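Local coordinates for aldehyde dehydrogenase (Staphylococcus aureus, PDB 6K10), which oxidises the carotenoid aldehyde 4,4'-diaponeurosporen-4-al to 4,4'-diaponeurosporenoic acid with NAD+ in the biosynthesis of the protective pigment staphyloxanthin, at residues Q284-Y298 / H317-L329. The protein carries 1 engineered substitution. Residues are numbered along the deposited sequence; the frame is centred on the assembly and turned at random.
Sequences QQSPDYGRIVNLKHY and HSDEDERYIEPTL
Arg291 and Glu322 form a side-on salt bridge that shows how a hairpin turn can be clamped to a neighbouring loop: NE and NH2 of Arg291 both donate to OE1 of Glu322, the NH2 bond measuring 2.9 Å, with guanidinium and carboxylate nearly coplanar (15°). The other carboxylate oxygen, OE2, is met from above the carboxylate plane by Gln284 NE2, which also donates to Asp319 OD2 (2.9 Å), bridging two acids with one amide. Ile292 and Arg323 exchange two bonds: the arginine folds about its CG-CD bond (chi3 -51°), turning NE back to Ile292 O at 2.7 Å, while Ile292 N donates to Arg323 O. Tyr289 OH gives a short 2.6 Å bond to Ile325 O. The Tyr324 ring takes Gln284 CG over its face in a CH-pi contact and presents CD1 to the centre of the Arg291 guanidinium face. Farther along, CE1 of Tyr298 touches Ile325 CG1 (3.7 Å), and Pro327 CD packs on Tyr289 CZ. Arg323 and Tyr324 face Asp319 as a G1 beta bulge. Away from the predicted active-site residues, this hairpin of strands 318-319 and 324-330, the latter parallel to strand 348-354, joins its mixed sheet to the loop entering helix 295-307, whose Leu301 touches Ile292 and Ile325; Leu275 of helix 264-279 meets Pro327.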
loop_
_atom_site.group_PDB
_atom_site.type_symbol
_atom_site.label_atom_id
_atom_site.label_comp_id
_atom_site.label_asym_id
_atom_site.label_seq_id
_atom_site.Cartn_x
_atom_site.Cartn_y
_atom_site.Cartn_z
ATOM N N GLN A 284 37.407 14.387 17.292
ATOM C CA GLN A 284 37.009 15.697 16.790
ATOM C C GLN A 284 37.868 16.143 15.613
ATOM O O GLN A 284 37.433 16.988 14.822
ATOM C CB GLN A 284 37.071 16.742 17.908
ATOM C CG GLN A 284 36.343 18.039 17.567
ATOM C CD GLN A 284 36.216 18.983 18.746
ATOM O OE1 GLN A 284 36.373 18.582 19.898
ATOM N NE2 GLN A 284 35.925 20.246 18.459
ATOM N N GLN A 285 39.069 15.587 15.472
ATOM C CA GLN A 285 39.959 15.919 14.369
ATOM C C GLN A 285 39.784 15.002 13.164
ATOM O O GLN A 285 40.418 15.237 12.132
ATOM C CB GLN A 285 41.418 15.875 14.842
ATOM N N SER A 286 38.942 13.977 13.262
ATOM C CA SER A 286 38.777 13.038 12.155
ATOM C C SER A 286 37.970 13.682 11.031
ATOM O O SER A 286 36.899 14.241 11.286
ATOM C CB SER A 286 38.083 11.762 12.627
ATOM O OG SER A 286 37.667 10.970 11.528
ATOM N N PRO A 287 38.440 13.613 9.782
ATOM C CA PRO A 287 37.657 14.138 8.658
ATOM C C PRO A 287 36.570 13.194 8.175
ATOM O O PRO A 287 35.892 13.508 7.190
ATOM C CB PRO A 287 38.727 14.332 7.578
ATOM C CG PRO A 287 39.655 13.181 7.817
ATOM C CD PRO A 287 39.692 12.983 9.325
ATOM N N ASP A 288 36.394 12.053 8.836
ATOM C CA ASP A 288 35.445 11.029 8.427
ATOM C C ASP A 288 34.208 11.000 9.315
ATOM O O ASP A 288 33.380 10.093 9.182
ATOM C CB ASP A 288 36.128 9.662 8.441
ATOM C CG ASP A 288 37.337 9.611 7.534
ATOM O OD1 ASP A 288 37.325 10.293 6.488
ATOM O OD2 ASP A 288 38.312 8.915 7.882
ATOM N N TYR A 289 34.066 11.967 10.215
ATOM C CA TYR A 289 33.030 11.935 11.234
ATOM C C TYR A 289 32.210 13.215 11.177
ATOM O O TYR A 289 32.764 14.313 11.073
ATOM C CB TYR A 289 33.648 11.749 12.621
ATOM C CG TYR A 289 32.631 11.612 13.721
ATOM C CD1 TYR A 289 31.751 10.539 13.747
ATOM C CD2 TYR A 289 32.556 12.550 14.740
ATOM C CE1 TYR A 289 30.818 10.409 14.754
ATOM C CE2 TYR A 289 31.632 12.429 15.748
ATOM C CZ TYR A 289 30.766 11.359 15.750
ATOM O OH TYR A 289 29.848 11.246 16.761
ATOM N N GLY A 290 30.886 13.063 11.256
ATOM C CA GLY A 290 29.964 14.154 11.027
ATOM C C GLY A 290 29.628 14.932 12.286
ATOM O O GLY A 290 30.208 14.737 13.356
ATOM N N ARG A 291 28.660 15.838 12.140
ATOM C CA ARG A 291 28.248 16.742 13.203
ATOM C C ARG A 291 26.727 16.757 13.311
ATOM O O ARG A 291 26.013 16.326 12.403
ATOM C CB ARG A 291 28.762 18.168 12.955
ATOM C CG ARG A 291 30.278 18.284 12.882
ATOM C CD ARG A 291 30.905 18.018 14.236
ATOM N NE ARG A 291 32.350 18.238 14.243
ATOM C CZ ARG A 291 33.249 17.303 13.954
ATOM N NH1 ARG A 291 32.858 16.077 13.631
ATOM N NH2 ARG A 291 34.543 17.593 13.992
ATOM N N ILE A 292 26.239 17.278 14.435
ATOM C CA ILE A 292 24.804 17.333 14.696
ATOM C C ILE A 292 24.184 18.471 13.893
ATOM O O ILE A 292 24.802 19.522 13.687
ATOM C CB ILE A 292 24.544 17.481 16.209
ATOM C CG1 ILE A 292 25.317 16.410 16.984
ATOM C CG2 ILE A 292 23.060 17.366 16.518
ATOM C CD1 ILE A 292 25.027 14.987 16.526
ATOM N N VAL A 293 22.940 18.266 13.441
ATOM C CA VAL A 293 22.346 19.143 12.430
ATOM C C VAL A 293 22.227 20.578 12.934
ATOM O O VAL A 293 22.555 21.528 12.212
ATOM C CB VAL A 293 20.982 18.593 11.971
ATOM C CG1 VAL A 293 20.025 18.422 13.150
ATOM C CG2 VAL A 293 20.371 19.501 10.907
ATOM N N ASN A 294 21.749 20.768 14.164
ATOM C CA ASN A 294 21.518 22.110 14.681
ATOM C C ASN A 294 21.665 22.103 16.198
ATOM O O ASN A 294 21.891 21.061 16.820
ATOM C CB ASN A 294 20.151 22.649 14.231
ATOM C CG ASN A 294 18.974 21.910 14.859
ATOM O OD1 ASN A 294 19.142 20.940 15.599
ATOM N ND2 ASN A 294 17.767 22.374 14.555
ATOM N N LEU A 295 21.528 23.290 16.793
ATOM C CA LEU A 295 21.745 23.435 18.230
ATOM C C LEU A 295 20.656 22.756 19.047
ATOM O O LEU A 295 20.929 22.276 20.154
ATOM C CB LEU A 295 21.838 24.915 18.595
ATOM C CG LEU A 295 23.195 25.539 18.273
ATOM C CD1 LEU A 295 23.165 27.040 18.496
ATOM C CD2 LEU A 295 24.290 24.886 19.112
ATOM N N LYS A 296 19.424 22.709 18.534
ATOM C CA LYS A 296 18.351 22.046 19.269
ATOM C C LYS A 296 18.640 20.558 19.433
ATOM O O LYS A 296 18.550 20.015 20.539
ATOM C CB LYS A 296 17.011 22.260 18.564
ATOM C CG LYS A 296 15.868 21.458 19.172
ATOM C CD LYS A 296 15.697 21.781 20.649
ATOM C CE LYS A 296 14.477 21.092 21.234
ATOM N NZ LYS A 296 14.362 21.333 22.700
ATOM N N HIS A 297 18.994 19.882 18.338
ATOM C CA HIS A 297 19.310 18.460 18.432
ATOM C C HIS A 297 20.617 18.225 19.173
ATOM O O HIS A 297 20.767 17.204 19.853
ATOM C CB HIS A 297 19.364 17.839 17.037
ATOM C CG HIS A 297 18.017 17.507 16.473
ATOM N ND1 HIS A 297 17.212 16.522 17.003
ATOM C CD2 HIS A 297 17.332 18.033 15.432
ATOM C CE1 HIS A 297 16.090 16.452 16.309
ATOM N NE2 HIS A 297 16.138 17.359 15.349
ATOM N N TYR A 298 21.570 19.152 19.055
ATOM C CA TYR A 298 22.802 19.046 19.827
ATOM C C TYR A 298 22.507 19.066 21.322
ATOM O O TYR A 298 23.035 18.246 22.083
ATOM C CB TYR A 298 23.761 20.175 19.446
ATOM C CG TYR A 298 24.967 20.269 20.352
ATOM C CD1 TYR A 298 26.104 19.510 20.108
ATOM C CD2 TYR A 298 24.968 21.116 21.453
ATOM C CE1 TYR A 298 27.206 19.590 20.938
ATOM C CE2 TYR A 298 26.062 21.201 22.287
ATOM C CZ TYR A 298 27.177 20.438 22.026
ATOM O OH TYR A 298 28.266 20.528 22.859
ATOM N N HIS A 317 32.605 13.342 25.073
ATOM C CA HIS A 317 33.008 14.724 24.877
ATOM C C HIS A 317 32.094 15.412 23.869
ATOM O O HIS A 317 31.452 14.773 23.030
ATOM C CB HIS A 317 34.462 14.808 24.413
ATOM C CG HIS A 317 35.452 14.436 25.472
ATOM N ND1 HIS A 317 35.951 13.159 25.609
ATOM C CD2 HIS A 317 36.029 15.173 26.452
ATOM C CE1 HIS A 317 36.796 13.125 26.625
ATOM N NE2 HIS A 317 36.861 14.335 27.153
ATOM N N SER A 318 32.039 16.737 23.964
ATOM C CA SER A 318 31.193 17.528 23.086
ATOM C C SER A 318 31.826 18.896 22.888
ATOM O O SER A 318 32.656 19.342 23.684
ATOM C CB SER A 318 29.774 17.670 23.648
ATOM O OG SER A 318 29.801 18.215 24.955
ATOM N N ASP A 319 31.429 19.553 21.800
ATOM C CA ASP A 319 31.856 20.924 21.532
ATOM C C ASP A 319 30.697 21.632 20.848
ATOM O O ASP A 319 30.372 21.330 19.696
ATOM C CB ASP A 319 33.118 20.962 20.674
ATOM C CG ASP A 319 33.699 22.362 20.549
ATOM O OD1 ASP A 319 33.062 23.323 21.032
ATOM O OD2 ASP A 319 34.797 22.504 19.975
ATOM N N GLU A 320 30.083 22.573 21.566
ATOM C CA GLU A 320 28.916 23.281 21.049
ATOM C C GLU A 320 29.258 24.095 19.806
ATOM O O GLU A 320 28.445 24.196 18.880
ATOM C CB GLU A 320 28.350 24.180 22.147
ATOM C CG GLU A 320 26.986 24.773 21.871
ATOM C CD GLU A 320 26.443 25.503 23.085
ATOM O OE1 GLU A 320 25.243 25.348 23.393
ATOM O OE2 GLU A 320 27.225 26.222 23.741
ATOM N N ASP A 321 30.460 24.676 19.765
ATOM C CA ASP A 321 30.836 25.557 18.663
ATOM C C ASP A 321 30.928 24.827 17.329
ATOM O O ASP A 321 30.821 25.469 16.279
ATOM C CB ASP A 321 32.168 26.239 18.974
ATOM C CG ASP A 321 32.089 27.139 20.191
ATOM O OD1 ASP A 321 30.974 27.594 20.525
ATOM O OD2 ASP A 321 33.140 27.389 20.816
ATOM N N GLU A 322 31.135 23.514 17.344
ATOM C CA GLU A 322 31.139 22.706 16.135
ATOM C C GLU A 322 29.900 21.833 16.015
ATOM O O GLU A 322 29.784 21.074 15.046
ATOM C CB GLU A 322 32.392 21.821 16.097
ATOM C CG GLU A 322 33.593 22.449 15.415
ATOM C CD GLU A 322 34.779 21.505 15.359
ATOM O OE1 GLU A 322 34.604 20.350 14.913
ATOM O OE2 GLU A 322 35.887 21.915 15.765
ATOM N N ARG A 323 28.968 21.933 16.967
ATOM C CA ARG A 323 27.863 20.982 17.095
ATOM C C ARG A 323 28.395 19.552 17.076
ATOM O O ARG A 323 27.853 18.665 16.415
ATOM C CB ARG A 323 26.804 21.213 16.016
ATOM C CG ARG A 323 26.272 22.642 16.009
ATOM C CD ARG A 323 24.986 22.781 15.214
ATOM N NE ARG A 323 25.082 22.219 13.870
ATOM C CZ ARG A 323 25.382 22.927 12.786
ATOM N NH1 ARG A 323 25.444 22.336 11.603
ATOM N NH2 ARG A 323 25.622 24.227 12.887
ATOM N N TYR A 324 29.474 19.339 17.820
ATOM C CA TYR A 324 30.210 18.084 17.830
ATOM C C TYR A 324 29.833 17.258 19.048
ATOM O O TYR A 324 29.758 17.783 20.164
ATOM C CB TYR A 324 31.717 18.346 17.833
ATOM C CG TYR A 324 32.547 17.137 18.195
ATOM C CD1 TYR A 324 32.720 16.093 17.295
ATOM C CD2 TYR A 324 33.158 17.038 19.439
ATOM C CE1 TYR A 324 33.480 14.987 17.623
ATOM C CE2 TYR A 324 33.921 15.936 19.776
ATOM C CZ TYR A 324 34.077 14.913 18.863
ATOM O OH TYR A 324 34.836 13.809 19.187
ATOM N N ILE A 325 29.604 15.966 18.832
ATOM C CA ILE A 325 29.412 15.010 19.914
ATOM C C ILE A 325 30.236 13.772 19.596
ATOM O O ILE A 325 30.070 13.166 18.530
ATOM C CB ILE A 325 27.935 14.649 20.123
ATOM C CG1 ILE A 325 27.166 15.895 20.557
ATOM C CG2 ILE A 325 27.801 13.548 21.166
ATOM C CD1 ILE A 325 25.755 15.635 20.932
ATOM N N GLU A 326 31.126 13.412 20.513
ATOM C CA GLU A 326 32.010 12.276 20.326
ATOM C C GLU A 326 31.218 10.969 20.344
ATOM O O GLU A 326 30.205 10.859 21.041
ATOM C CB GLU A 326 33.063 12.264 21.433
ATOM C CG GLU A 326 34.174 11.250 21.268
ATOM C CD GLU A 326 35.119 11.238 22.454
ATOM O OE1 GLU A 326 36.238 10.702 22.318
ATOM O OE2 GLU A 326 34.743 11.763 23.522
ATOM N N PRO A 327 31.646 9.969 19.571
ATOM C CA PRO A 327 31.068 8.629 19.719
ATOM C C PRO A 327 31.136 8.173 21.167
ATOM O O PRO A 327 32.197 8.191 21.794
ATOM C CB PRO A 327 31.949 7.769 18.808
ATOM C CG PRO A 327 32.355 8.702 17.732
ATOM C CD PRO A 327 32.549 10.045 18.408
ATOM N N THR A 328 29.987 7.770 21.703
ATOM C CA THR A 328 29.848 7.506 23.127
ATOM C C THR A 328 29.187 6.156 23.347
ATOM O O THR A 328 28.149 5.863 22.746
ATOM C CB THR A 328 29.027 8.607 23.805
ATOM O OG1 THR A 328 29.636 9.880 23.556
ATOM C CG2 THR A 328 28.948 8.369 25.304
ATOM N N LEU A 329 29.788 5.342 24.213
ATOM C CA LEU A 329 29.227 4.065 24.627
ATOM C C LEU A 329 28.763 4.164 26.074
ATOM O O LEU A 329 29.434 4.782 26.907
ATOM C CB LEU A 329 30.256 2.938 24.492
ATOM C CG LEU A 329 30.954 2.768 23.140
ATOM C CD1 LEU A 329 31.915 1.586 23.183
ATOM C CD2 LEU A 329 29.942 2.597 22.022
HETATM O O HOH W 1 29.335 14.863 15.978
#